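Local structure of nonribosomal peptide synthase (Streptomyces sp. MJ635-86F5, 5JJP) at residues L76-E90 and A130-R143. The protein probably activates an aliphatic beta-amino acid by ATP-dependent adenylation, as a ligase of the AMP-binding family. Sequence-based numbering, arbitrary orientation.
Sequences LDALGLDVGDRVVLE and AAPALFLQAADGSR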
ATOM      1  N   LEU A  76      12.865  15.035  13.147  1.00 21.04           N
ATOM      2  CA  LEU A  76      11.499  14.946  13.573  1.00 20.45           C
ATOM      3  C   LEU A  76      11.429  14.655  15.066  1.00 21.27           C
ATOM      4  O   LEU A  76      10.532  15.165  15.728  1.00 20.93           O
ATOM      5  CB  LEU A  76      10.710  13.901  12.794  1.00 19.96           C
ATOM      6  CG  LEU A  76      10.424  14.285  11.345  1.00 19.75           C
ATOM      7  CD1 LEU A  76       9.906  13.091  10.579  1.00 20.45           C
ATOM      8  CD2 LEU A  76       9.424  15.395  11.267  1.00 20.76           C
ATOM      9  N   ASP A  77      12.367  13.854  15.582  1.00 20.99           N
ATOM     10  CA  ASP A  77      12.319  13.463  16.979  1.00 22.08           C
ATOM     11  C   ASP A  77      12.601  14.659  17.889  1.00 22.84           C
ATOM     12  O   ASP A  77      12.192  14.644  19.064  1.00 23.63           O
ATOM     13  CB  ASP A  77      13.301  12.340  17.281  1.00 22.55           C
ATOM     14  CG  ASP A  77      13.033  11.646  18.618  1.00 21.48           C
ATOM     15  OD1 ASP A  77      11.903  11.378  18.988  1.00 20.95           O
ATOM     16  OD2 ASP A  77      13.989  11.320  19.306  1.00 22.80           O
ATOM     17  N   ALA A  78      13.259  15.694  17.361  1.00 20.78           N
ATOM     18  CA  ALA A  78      13.534  16.881  18.169  1.00 20.66           C
ATOM     19  C   ALA A  78      12.234  17.688  18.405  1.00 21.21           C
ATOM     20  O   ALA A  78      12.247  18.642  19.166  1.00 19.70           O
ATOM     21  CB  ALA A  78      14.593  17.757  17.521  1.00 18.83           C
ATOM     22  N   LEU A  79      11.151  17.347  17.709  1.00 19.88           N
ATOM     23  CA  LEU A  79       9.907  18.074  17.884  1.00 21.38           C
ATOM     24  C   LEU A  79       9.145  17.640  19.120  1.00 22.18           C
ATOM     25  O   LEU A  79       8.191  18.291  19.533  1.00 24.02           O
ATOM     26  CB  LEU A  79       9.025  17.946  16.648  1.00 21.71           C
ATOM     27  CG  LEU A  79       9.661  18.467  15.378  1.00 22.26           C
ATOM     28  CD1 LEU A  79       8.718  18.246  14.230  1.00 23.54           C
ATOM     29  CD2 LEU A  79       9.970  19.935  15.525  1.00 24.92           C
ATOM     30  N   GLY A  80       9.579  16.557  19.742  1.00 24.80           N
ATOM     31  CA  GLY A  80       9.004  16.154  21.020  1.00 22.69           C
ATOM     32  C   GLY A  80       7.681  15.440  20.910  1.00 21.89           C
ATOM     33  O   GLY A  80       7.005  15.297  21.930  1.00 25.62           O
ATOM     34  N   LEU A  81       7.301  14.979  19.714  1.00 19.54           N
ATOM     35  CA  LEU A  81       6.032  14.248  19.579  1.00 18.07           C
ATOM     36  C   LEU A  81       6.114  12.878  20.270  1.00 16.07           C
ATOM     37  O   LEU A  81       7.184  12.309  20.355  1.00 14.86           O
ATOM     38  CB  LEU A  81       5.621  14.081  18.132  1.00 17.48           C
ATOM     39  CG  LEU A  81       5.518  15.359  17.295  1.00 18.46           C
ATOM     40  CD1 LEU A  81       5.194  14.951  15.859  1.00 18.91           C
ATOM     41  CD2 LEU A  81       4.414  16.247  17.817  1.00 17.65           C
ATOM     42  N   ASP A  82       4.968  12.355  20.682  1.00 14.57           N
ATOM     43  CA  ASP A  82       4.884  11.067  21.363  1.00 15.65           C
ATOM     44  C   ASP A  82       4.502   9.941  20.391  1.00 15.39           C
ATOM     45  O   ASP A  82       3.835  10.219  19.392  1.00 16.18           O
ATOM     46  CB  ASP A  82       3.779  11.144  22.436  1.00 17.06           C
ATOM     47  CG  ASP A  82       4.024  10.222  23.634  1.00 17.05           C
ATOM     48  OD1 ASP A  82       5.056   9.532  23.698  1.00 18.13           O
ATOM     49  OD2 ASP A  82       3.187  10.252  24.556  1.00 17.84           O
ATOM     50  N   VAL A  83       4.918   8.693  20.682  1.00 14.24           N
ATOM     51  CA  VAL A  83       4.488   7.558  19.911  1.00 12.89           C
ATOM     52  C   VAL A  83       2.960   7.596  19.928  1.00 13.30           C
ATOM     53  O   VAL A  83       2.359   7.745  20.993  1.00 12.41           O
ATOM     54  CB  VAL A  83       5.003   6.236  20.535  1.00 12.64           C
ATOM     55  CG1 VAL A  83       4.326   5.012  19.910  1.00 11.84           C
ATOM     56  CG2 VAL A  83       6.538   6.137  20.451  1.00 12.72           C
ATOM     57  N   GLY A  84       2.337   7.413  18.754  1.00 13.95           N
ATOM     58  CA  GLY A  84       0.894   7.524  18.578  1.00 14.13           C
ATOM     59  C   GLY A  84       0.390   8.792  17.905  1.00 14.79           C
ATOM     60  O   GLY A  84      -0.684   8.820  17.294  1.00 12.87           O
ATOM     61  N   ASP A  85       1.134   9.873  18.058  1.00 18.09           N
ATOM     62  CA  ASP A  85       0.696  11.157  17.500  1.00 19.10           C
ATOM     63  C   ASP A  85       0.670  11.056  16.003  1.00 17.68           C
ATOM     64  O   ASP A  85       1.624  10.573  15.407  1.00 15.25           O
ATOM     65  CB  ASP A  85       1.647  12.301  17.951  1.00 20.50           C
ATOM     66  CG  ASP A  85       1.512  12.632  19.415  1.00 21.70           C
ATOM     67  OD1 ASP A  85       0.547  12.151  20.042  1.00 22.19           O
ATOM     68  OD2 ASP A  85       2.350  13.397  19.944  1.00 25.05           O
ATOM     69  N   ARG A  86      -0.423  11.511  15.404  1.00 17.71           N
ATOM     70  CA  ARG A  86      -0.549  11.492  13.941  1.00 17.85           C
ATOM     71  C   ARG A  86       0.166  12.612  13.252  1.00 17.89           C
ATOM     72  O   ARG A  86       0.298  13.714  13.778  1.00 18.92           O
ATOM     73  CB  ARG A  86      -1.972  11.485  13.476  1.00 17.55           C
ATOM     74  CG  ARG A  86      -2.695  10.184  13.843  1.00 19.90           C
ATOM     75  CD  ARG A  86      -3.693  10.442  14.968  1.00 20.87           C
ATOM     76  NE  ARG A  86      -3.100  10.254  16.232  1.00 22.07           N
ATOM     77  CZ  ARG A  86      -3.433  10.871  17.364  1.00 23.58           C
ATOM     78  NH1 ARG A  86      -4.381  11.813  17.443  1.00 22.86           N
ATOM     79  NH2 ARG A  86      -2.774  10.502  18.445  1.00 23.84           N
ATOM     80  N   VAL A  87       0.667  12.275  12.080  1.00 17.08           N
ATOM     81  CA  VAL A  87       1.309  13.194  11.187  1.00 16.19           C
ATOM     82  C   VAL A  87       0.603  13.106   9.825  1.00 14.76           C
ATOM     83  O   VAL A  87       0.434  12.027   9.296  1.00 15.21           O
ATOM     84  CB  VAL A  87       2.752  12.749  11.021  1.00 17.52           C
ATOM     85  CG1 VAL A  87       3.454  13.594   9.948  1.00 18.01           C
ATOM     86  CG2 VAL A  87       3.456  12.848  12.346  1.00 17.45           C
ATOM     87  N   VAL A  88       0.141  14.221   9.276  1.00 14.52           N
ATOM     88  CA  VAL A  88      -0.342  14.247   7.892  1.00 12.86           C
ATOM     89  C   VAL A  88       0.886  14.429   7.032  1.00 13.62           C
ATOM     90  O   VAL A  88       1.589  15.415   7.183  1.00 15.82           O
ATOM     91  CB  VAL A  88      -1.312  15.396   7.618  1.00 11.68           C
ATOM     92  CG1 VAL A  88      -1.795  15.359   6.194  1.00 10.96           C
ATOM     93  CG2 VAL A  88      -2.500  15.294   8.543  1.00 12.50           C
ATOM     94  N   LEU A  89       1.147  13.474   6.155  1.00 13.67           N
ATOM     95  CA  LEU A  89       2.292  13.520   5.275  1.00 14.77           C
ATOM     96  C   LEU A  89       1.820  13.790   3.808  1.00 13.02           C
ATOM     97  O   LEU A  89       1.203  12.935   3.169  1.00 10.70           O
ATOM     98  CB  LEU A  89       3.042  12.202   5.387  1.00 17.80           C
ATOM     99  CG  LEU A  89       4.288  12.007   4.574  1.00 20.52           C
ATOM    100  CD1 LEU A  89       5.278  13.101   4.896  1.00 23.49           C
ATOM    101  CD2 LEU A  89       4.901  10.664   4.852  1.00 21.98           C
ATOM    102  N   GLU A  90       2.069  15.005   3.332  1.00 12.16           N
ATOM    103  CA  GLU A  90       1.540  15.439   2.036  1.00 13.55           C
ATOM    104  C   GLU A  90       2.639  15.651   1.005  1.00 13.44           C
ATOM    105  O   GLU A  90       3.465  16.548   1.154  1.00 12.79           O
ATOM    106  CB  GLU A  90       0.748  16.718   2.193  1.00 14.79           C
ATOM    107  CG  GLU A  90       0.141  17.250   0.905  1.00 15.87           C
ATOM    108  CD  GLU A  90      -0.989  18.256   1.198  1.00 17.37           C
ATOM    109  OE1 GLU A  90      -2.033  17.840   1.785  1.00 16.14           O
ATOM    110  OE2 GLU A  90      -0.848  19.465   0.827  1.00 19.24           O
ATOM    111  N   ALA A 130      -8.729  13.003  13.180  1.00 21.60           N
ATOM    112  CA  ALA A 130      -7.515  12.350  13.651  1.00 20.34           C
ATOM    113  C   ALA A 130      -6.665  13.247  14.555  1.00 20.09           C
ATOM    114  O   ALA A 130      -5.776  12.756  15.212  1.00 20.61           O
ATOM    115  CB  ALA A 130      -6.688  11.926  12.459  1.00 20.31           C
ATOM    116  N   ALA A 131      -6.887  14.564  14.515  1.00 19.01           N
ATOM    117  CA  ALA A 131      -6.173  15.545  15.372  1.00 17.57           C
ATOM    118  C   ALA A 131      -4.662  15.317  15.331  1.00 16.59           C
ATOM    119  O   ALA A 131      -4.053  15.040  16.319  1.00 16.38           O
ATOM    120  CB  ALA A 131      -6.702  15.533  16.809  1.00 16.43           C
ATOM    121  N   PRO A 132      -4.052  15.496  14.167  1.00 17.24           N
ATOM    122  CA  PRO A 132      -2.633  15.270  14.038  1.00 17.45           C
ATOM    123  C   PRO A 132      -1.884  16.394  14.721  1.00 17.53           C
ATOM    124  O   PRO A 132      -2.349  17.507  14.745  1.00 17.51           O
ATOM    125  CB  PRO A 132      -2.400  15.374  12.531  1.00 19.07           C
ATOM    126  CG  PRO A 132      -3.486  16.272  12.057  1.00 20.42           C
ATOM    127  CD  PRO A 132      -4.678  15.850  12.889  1.00 19.65           C
ATOM    128  N   ALA A 133      -0.725  16.078  15.251  1.00 15.69           N
ATOM    129  CA  ALA A 133       0.131  17.058  15.837  1.00 14.97           C
ATOM    130  C   ALA A 133       1.038  17.750  14.826  1.00 15.25           C
ATOM    131  O   ALA A 133       1.583  18.801  15.140  1.00 13.54           O
ATOM    132  CB  ALA A 133       0.980  16.408  16.888  1.00 14.20           C
ATOM    133  N   LEU A 134       1.167  17.173  13.629  1.00 15.45           N
ATOM    134  CA  LEU A 134       2.100  17.729  12.623  1.00 15.61           C
ATOM    135  C   LEU A 134       1.580  17.542  11.211  1.00 16.53           C
ATOM    136  O   LEU A 134       1.069  16.479  10.851  1.00 17.53           O
ATOM    137  CB  LEU A 134       3.446  17.042  12.778  1.00 15.00           C
ATOM    138  CG  LEU A 134       4.607  17.517  11.876  1.00 15.35           C
ATOM    139  CD1 LEU A 134       5.034  18.945  12.192  1.00 14.33           C
ATOM    140  CD2 LEU A 134       5.770  16.595  12.031  1.00 14.53           C
ATOM    141  N   PHE A 135       1.663  18.591  10.421  1.00 16.81           N
ATOM    142  CA  PHE A 135       1.407  18.528   9.000  1.00 16.43           C
ATOM    143  C   PHE A 135       2.773  18.637   8.332  1.00 17.18           C
ATOM    144  O   PHE A 135       3.440  19.661   8.429  1.00 20.43           O
ATOM    145  CB  PHE A 135       0.528  19.668   8.566  1.00 16.28           C
ATOM    146  CG  PHE A 135       0.252  19.707   7.071  1.00 15.59           C
ATOM    147  CD1 PHE A 135      -0.762  18.964   6.535  1.00 14.55           C
ATOM    148  CD2 PHE A 135       1.034  20.500   6.208  1.00 16.31           C
ATOM    149  CE1 PHE A 135      -1.040  19.011   5.200  1.00 14.40           C
ATOM    150  CE2 PHE A 135       0.756  20.569   4.869  1.00 16.15           C
ATOM    151  CZ  PHE A 135      -0.299  19.817   4.369  1.00 15.64           C
ATOM    152  N   LEU A 136       3.189  17.567   7.672  1.00 17.26           N
ATOM    153  CA  LEU A 136       4.560  17.430   7.146  1.00 17.49           C
ATOM    154  C   LEU A 136       4.482  17.361   5.622  1.00 16.47           C
ATOM    155  O   LEU A 136       3.947  16.407   5.102  1.00 15.08           O
ATOM    156  CB  LEU A 136       5.139  16.136   7.672  1.00 17.78           C
ATOM    157  CG  LEU A 136       6.520  15.778   7.157  1.00 19.81           C
ATOM    158  CD1 LEU A 136       7.483  16.943   7.348  1.00 19.46           C
ATOM    159  CD2 LEU A 136       7.047  14.548   7.858  1.00 19.85           C
ATOM    160  N   GLN A 137       4.915  18.404   4.924  1.00 15.35           N
ATOM    161  CA  GLN A 137       4.735  18.468   3.475  1.00 16.60           C
ATOM    162  C   GLN A 137       6.085  18.538   2.741  1.00 16.35           C
ATOM    163  O   GLN A 137       7.096  18.764   3.352  1.00 14.52           O
ATOM    164  CB  GLN A 137       3.811  19.645   3.070  1.00 16.40           C
ATOM    165  CG  GLN A 137       4.371  21.020   3.280  1.00 17.46           C
ATOM    166  CD  GLN A 137       3.353  22.130   2.994  1.00 18.57           C
ATOM    167  OE1 GLN A 137       2.659  22.138   1.974  1.00 20.29           O
ATOM    168  NE2 GLN A 137       3.310  23.107   3.878  1.00 20.27           N
ATOM    169  N   ALA A 138       6.048  18.397   1.421  1.00 18.54           N
ATOM    170  CA  ALA A 138       7.248  18.414   0.595  1.00 19.71           C
ATOM    171  C   ALA A 138       7.920  19.755   0.642  1.00 22.37           C
ATOM    172  O   ALA A 138       7.295  20.726   1.031  1.00 19.31           O
ATOM    173  CB  ALA A 138       6.898  18.078  -0.834  1.00 20.82           C
ATOM    174  N   ALA A 139       9.200  19.795   0.252  1.00 24.95           N
ATOM    175  CA  ALA A 139       9.950  21.059   0.139  1.00 26.94           C
ATOM    176  C   ALA A 139       9.172  22.117  -0.633  1.00 26.65           C
ATOM    177  O   ALA A 139       9.007  23.246  -0.179  1.00 22.60           O
ATOM    178  CB  ALA A 139      11.286  20.814  -0.566  1.00 29.89           C
ATOM    179  N   ASP A 140       8.687  21.699  -1.797  1.00 28.77           N
ATOM    180  CA  ASP A 140       7.859  22.510  -2.676  1.00 31.51           C
ATOM    181  C   ASP A 140       6.451  22.788  -2.172  1.00 29.65           C
ATOM    182  O   ASP A 140       5.713  23.506  -2.812  1.00 32.02           O
ATOM    183  CB  ASP A 140       7.608  21.736  -3.955  1.00 35.97           C
ATOM    184  CG  ASP A 140       8.823  21.517  -4.738  1.00 45.26           C
ATOM    185  OD1 ASP A 140       9.695  22.428  -4.763  1.00 54.84           O
ATOM    186  OD2 ASP A 140       8.885  20.445  -5.383  1.00 57.18           O
ATOM    187  N   GLY A 141       6.018  22.163  -1.088  1.00 30.01           N
ATOM    188  CA  GLY A 141       4.588  22.198  -0.745  1.00 29.91           C
ATOM    189  C   GLY A 141       4.129  23.600  -0.445  1.00 25.90           C
ATOM    190  O   GLY A 141       4.891  24.382   0.106  1.00 28.11           O
ATOM    191  N   SER A 142       2.904  23.932  -0.808  1.00 25.02           N
ATOM    192  CA  SER A 142       2.384  25.237  -0.446  1.00 25.85           C
ATOM    193  C   SER A 142       0.930  25.102  -0.123  1.00 23.58           C
ATOM    194  O   SER A 142       0.089  25.844  -0.608  1.00 20.99           O
ATOM    195  CB  SER A 142       2.608  26.256  -1.569  1.00 25.06           C
ATOM    196  OG  SER A 142       1.880  25.850  -2.734  1.00 24.51           O
ATOM    197  N   ARG A 143       0.637  24.159   0.752  1.00 23.35           N
ATOM    198  CA  ARG A 143      -0.762  23.923   1.070  1.00 21.01           C
ATOM    199  C   ARG A 143      -1.355  25.148   1.796  1.00 20.44           C
ATOM    200  O   ARG A 143      -0.801  25.621   2.777  1.00 19.41           O
ATOM    201  CB  ARG A 143      -0.882  22.641   1.911  1.00 20.69           C
ATOM    202  CG  ARG A 143      -2.241  22.458   2.606  1.00 20.55           C
ATOM    203  CD  ARG A 143      -3.354  22.165   1.595  1.00 21.18           C
ATOM    204  NE  ARG A 143      -3.327  20.784   1.148  1.00 20.94           N
ATOM    205  CZ  ARG A 143      -4.263  20.225   0.405  1.00 24.53           C
ATOM    206  NH1 ARG A 143      -5.339  20.917   0.019  1.00 27.15           N
ATOM    207  NH2 ARG A 143      -4.140  18.959   0.055  1.00 24.24           N
TER
HETATM  208  O   HOH W   1      -1.822  13.793  16.999  1.00 18.15           O
HETATM  209  O   HOH W   2       3.665  18.526  -0.541  1.00 11.87           O
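The guanidinium of Arg-86 meets Ala-130 at its edge. NH1 gives a nearly straight bond to Ala-130 O (2.8 Å), which lies in the guanidinium plane. At another part of the edge, NE and NH2 both hold the single oxygen of Gly-84. A water sits above one face, toward the rim; it accepts from Arg-86 N and donates to Ala-131 O. The chain bends at chi2 and chi3 (108° and -90°), which folds the head back to Gly-84. Without this guanidinium, a leucine here would probably leave the carbonyls of Gly-84 and Ala-130 without these side-chain donors and the turn at Gly-84 less firmly joined to helix 120-130.

The Phe-135 ring receives the Glu-90 carboxylate at its edge, with CZ 3.6 Å from Glu-90 CD. Val-88 puts CG1 against CD1 of the same ring, and its CG2 lies beside Pro-132 CG. The edge of the Arg-143 guanidinium faces Glu-90 in a salt bridge. NE reaches the syn lone pair of OE2 at 2.8 Å, but the two planes are 62° apart. NH2 of Arg-143 also bonds Thr-118 O. Leu-123 of helix 120-130 touches both Glu-90 and Arg-143.

Val-88, Phe-135 and Glu-90 share one face of the sheet. On the opposite face the segments make aliphatic contacts. Leu-134 CD2 meets Leu-76 CD2 (3.9 Å) and Leu-79 CD1. Leu-89 runs alongside Leu-136, its CD1 against CG and CD2. Next to Leu-134, Ala-133 CB packs against Leu-81 CD2 at 3.6 Å.

Between these layers the strands pair in parallel. Val-88 N bonds Leu-134 O, Leu-136 N bonds Val-88 O (2.7 Å), and Glu-90 N bonds Leu-136 O. Strands 87-90 and 134-138 are neighbours inside a mixed sheet with helices on both faces, part of the layered alpha-beta sandwich of this adenylation enzyme.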